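Local coordinates for regulatory protein cox (Enterobacteria phage P2, PDB 4LHF), which binds DNA and represses the phage Pc promoter, which controls the genes for the immunity repressor and the integrase, at residues Thr9-Tyr14 with Glu54-Leu59. Sequence-based numbering, arbitrary orientation.
Sequences TDAIPY and EYWVYL
Pro13 lies flat against one face of the Trp56 indole, its CG 3.7 Å from the centroid of the six-membered ring and only 6° off the ring normal, a CH-pi contact in which the two side chains run side by side in the same direction. In Trp56, chi1 (-67°) sets CG anti to the carbonyl carbon, and chi2 of 60° turns the benzo half toward Ala11 and Pro13; the edge of that half meets the backbone of Ala11, Trp56 CE3 standing 3.6 Å from Ala11 O. The same carbonyl oxygen accepts a hydrogen bond from Thr9 OG1. Tyr14 and Tyr55 meet differently: the Tyr14 ring turns its edge to the Tyr55 carbonyl, Tyr14 CD2 lying 3.3 Å from Tyr55 O, while Tyr14 N donates a hydrogen bond to the same oxygen. At the other end, the Tyr58 ring takes Ala11 CB at its edge, and Asp10 CB comes within 3.8 Å of Tyr58 CE1.

Between these aromatic ends the strands pair antiparallel. Ile12 and Val57 exchange two backbone hydrogen bonds, and a further bond, from Leu59 N to Asp10 O (2.7 Å), carries the pairing into the first turn of helix 59-72. Ile12 and Val57 share the face turned to Phe17 of helix 14-21, whereas Tyr14 reaches Val28 and Ile32 of helix 25-34, its OH weakly bonded to Arg29. Strand 54-58, paired on its other flank with strand 39-42, holds the middle of a small antiparallel sheet packed on the helix-turn-helix of helices 14-21 and 25-34, an arrangement consistent with a winged helix-turn-helix DNA-binding domain.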
loop_
_atom_site.group_PDB
_atom_site.type_symbol
_atom_site.label_atom_id
_atom_site.label_comp_id
_atom_site.label_asym_id
_atom_site.label_seq_id
_atom_site.Cartn_x
_atom_site.Cartn_y
_atom_site.Cartn_z
ATOM N N THR A 9 -4.501 12.235 -7.374
ATOM C CA THR A 9 -5.093 10.945 -7.698
ATOM C C THR A 9 -4.981 9.978 -6.521
ATOM O O THR A 9 -3.911 9.808 -5.938
ATOM C CB THR A 9 -4.476 10.329 -8.973
ATOM O OG1 THR A 9 -5.002 9.011 -9.172
ATOM C CG2 THR A 9 -2.960 10.262 -8.867
ATOM N N ASP A 10 -6.101 9.356 -6.172
ATOM C CA ASP A 10 -6.152 8.457 -5.025
ATOM C C ASP A 10 -5.756 7.034 -5.390
ATOM O O ASP A 10 -5.746 6.146 -4.537
ATOM C CB ASP A 10 -7.545 8.467 -4.394
ATOM C CG ASP A 10 -7.863 9.780 -3.709
ATOM O OD1 ASP A 10 -6.914 10.523 -3.382
ATOM O OD2 ASP A 10 -9.058 10.067 -3.493
ATOM N N ALA A 11 -5.431 6.817 -6.659
ATOM C CA ALA A 11 -5.030 5.492 -7.114
ATOM C C ALA A 11 -3.940 5.551 -8.173
ATOM O O ALA A 11 -3.974 6.398 -9.066
ATOM C CB ALA A 11 -6.228 4.719 -7.632
ATOM N N ILE A 12 -2.969 4.649 -8.070
ATOM C CA ILE A 12 -1.926 4.560 -9.091
ATOM C C ILE A 12 -1.691 3.115 -9.503
ATOM O O ILE A 12 -1.786 2.217 -8.676
ATOM C CB ILE A 12 -0.585 5.178 -8.627
ATOM C CG1 ILE A 12 -0.093 4.518 -7.338
ATOM C CG2 ILE A 12 -0.719 6.681 -8.451
ATOM C CD1 ILE A 12 1.275 4.994 -6.897
ATOM N N PRO A 13 -1.394 2.888 -10.793
ATOM C CA PRO A 13 -1.116 1.535 -11.281
ATOM C C PRO A 13 -0.024 0.888 -10.443
ATOM O O PRO A 13 0.903 1.576 -10.021
ATOM C CB PRO A 13 -0.624 1.778 -12.707
ATOM C CG PRO A 13 -1.291 3.041 -13.113
ATOM C CD PRO A 13 -1.321 3.887 -11.873
ATOM N N TYR A 14 -0.143 -0.414 -10.202
ATOM C CA TYR A 14 0.723 -1.102 -9.248
ATOM C C TYR A 14 2.204 -1.065 -9.626
ATOM O O TYR A 14 3.071 -1.296 -8.782
ATOM C CB TYR A 14 0.255 -2.545 -9.034
ATOM C CG TYR A 14 0.622 -3.497 -10.148
ATOM C CD1 TYR A 14 1.665 -4.400 -9.995
ATOM C CD2 TYR A 14 -0.079 -3.501 -11.349
ATOM C CE1 TYR A 14 2.003 -5.276 -11.001
ATOM C CE2 TYR A 14 0.255 -4.376 -12.366
ATOM C CZ TYR A 14 1.298 -5.261 -12.185
ATOM O OH TYR A 14 1.639 -6.137 -13.189
ATOM N N GLU A 54 -5.990 -4.243 -15.198
ATOM C CA GLU A 54 -5.086 -3.316 -14.529
ATOM C C GLU A 54 -5.319 -3.286 -13.026
ATOM O O GLU A 54 -6.423 -3.012 -12.569
ATOM C CB GLU A 54 -5.231 -1.904 -15.097
ATOM C CG GLU A 54 -4.522 -1.681 -16.418
ATOM C CD GLU A 54 -3.701 -0.404 -16.422
ATOM O OE1 GLU A 54 -2.682 -0.350 -15.700
ATOM O OE2 GLU A 54 -4.075 0.545 -17.143
ATOM N N TYR A 55 -4.272 -3.569 -12.260
ATOM C CA TYR A 55 -4.352 -3.474 -10.810
ATOM C C TYR A 55 -3.870 -2.109 -10.337
ATOM O O TYR A 55 -2.702 -1.758 -10.509
ATOM C CB TYR A 55 -3.534 -4.584 -10.151
ATOM C CG TYR A 55 -4.311 -5.860 -9.912
ATOM C CD1 TYR A 55 -5.643 -5.822 -9.520
ATOM C CD2 TYR A 55 -3.715 -7.102 -10.083
ATOM C CE1 TYR A 55 -6.357 -6.983 -9.299
ATOM C CE2 TYR A 55 -4.423 -8.270 -9.866
ATOM C CZ TYR A 55 -5.743 -8.205 -9.474
ATOM O OH TYR A 55 -6.454 -9.362 -9.256
ATOM N N TRP A 56 -4.781 -1.338 -9.751
ATOM C CA TRP A 56 -4.446 -0.021 -9.228
ATOM C C TRP A 56 -4.458 -0.042 -7.708
ATOM O O TRP A 56 -5.403 -0.524 -7.097
ATOM C CB TRP A 56 -5.450 1.023 -9.720
ATOM C CG TRP A 56 -5.412 1.283 -11.193
ATOM C CD1 TRP A 56 -5.638 0.383 -12.193
ATOM C CD2 TRP A 56 -5.162 2.540 -11.836
ATOM N NE1 TRP A 56 -5.531 0.998 -13.417
ATOM C CE2 TRP A 56 -5.241 2.322 -13.225
ATOM C CE3 TRP A 56 -4.874 3.827 -11.368
ATOM C CZ2 TRP A 56 -5.041 3.341 -14.153
ATOM C CZ3 TRP A 56 -4.677 4.838 -12.292
ATOM C CH2 TRP A 56 -4.760 4.590 -13.668
ATOM N N VAL A 57 -3.405 0.483 -7.096
ATOM C CA VAL A 57 -3.376 0.630 -5.650
ATOM C C VAL A 57 -4.116 1.895 -5.230
ATOM O O VAL A 57 -3.839 2.990 -5.740
ATOM C CB VAL A 57 -1.939 0.666 -5.114
ATOM C CG1 VAL A 57 -1.942 0.918 -3.616
ATOM C CG2 VAL A 57 -1.228 -0.635 -5.439
ATOM N N TYR A 58 -5.066 1.720 -4.313
ATOM C CA TYR A 58 -5.851 2.815 -3.761
ATOM C C TYR A 58 -5.143 3.362 -2.531
ATOM O O TYR A 58 -5.064 2.696 -1.500
ATOM C CB TYR A 58 -7.251 2.320 -3.398
ATOM C CG TYR A 58 -8.233 3.417 -3.059
ATOM C CD1 TYR A 58 -8.627 4.340 -4.016
ATOM C CD2 TYR A 58 -8.780 3.516 -1.788
ATOM C CE1 TYR A 58 -9.529 5.342 -3.713
ATOM C CE2 TYR A 58 -9.685 4.513 -1.475
ATOM C CZ TYR A 58 -10.056 5.423 -2.441
ATOM O OH TYR A 58 -10.956 6.419 -2.135
ATOM N N LEU A 59 -4.632 4.582 -2.650
ATOM C CA LEU A 59 -3.730 5.163 -1.651
ATOM C C LEU A 59 -4.326 5.595 -0.298
ATOM O O LEU A 59 -3.659 5.454 0.728
ATOM C CB LEU A 59 -2.930 6.310 -2.278
ATOM C CG LEU A 59 -2.099 5.878 -3.487
ATOM C CD1 LEU A 59 -1.513 7.075 -4.217
ATOM C CD2 LEU A 59 -1.000 4.934 -3.040
#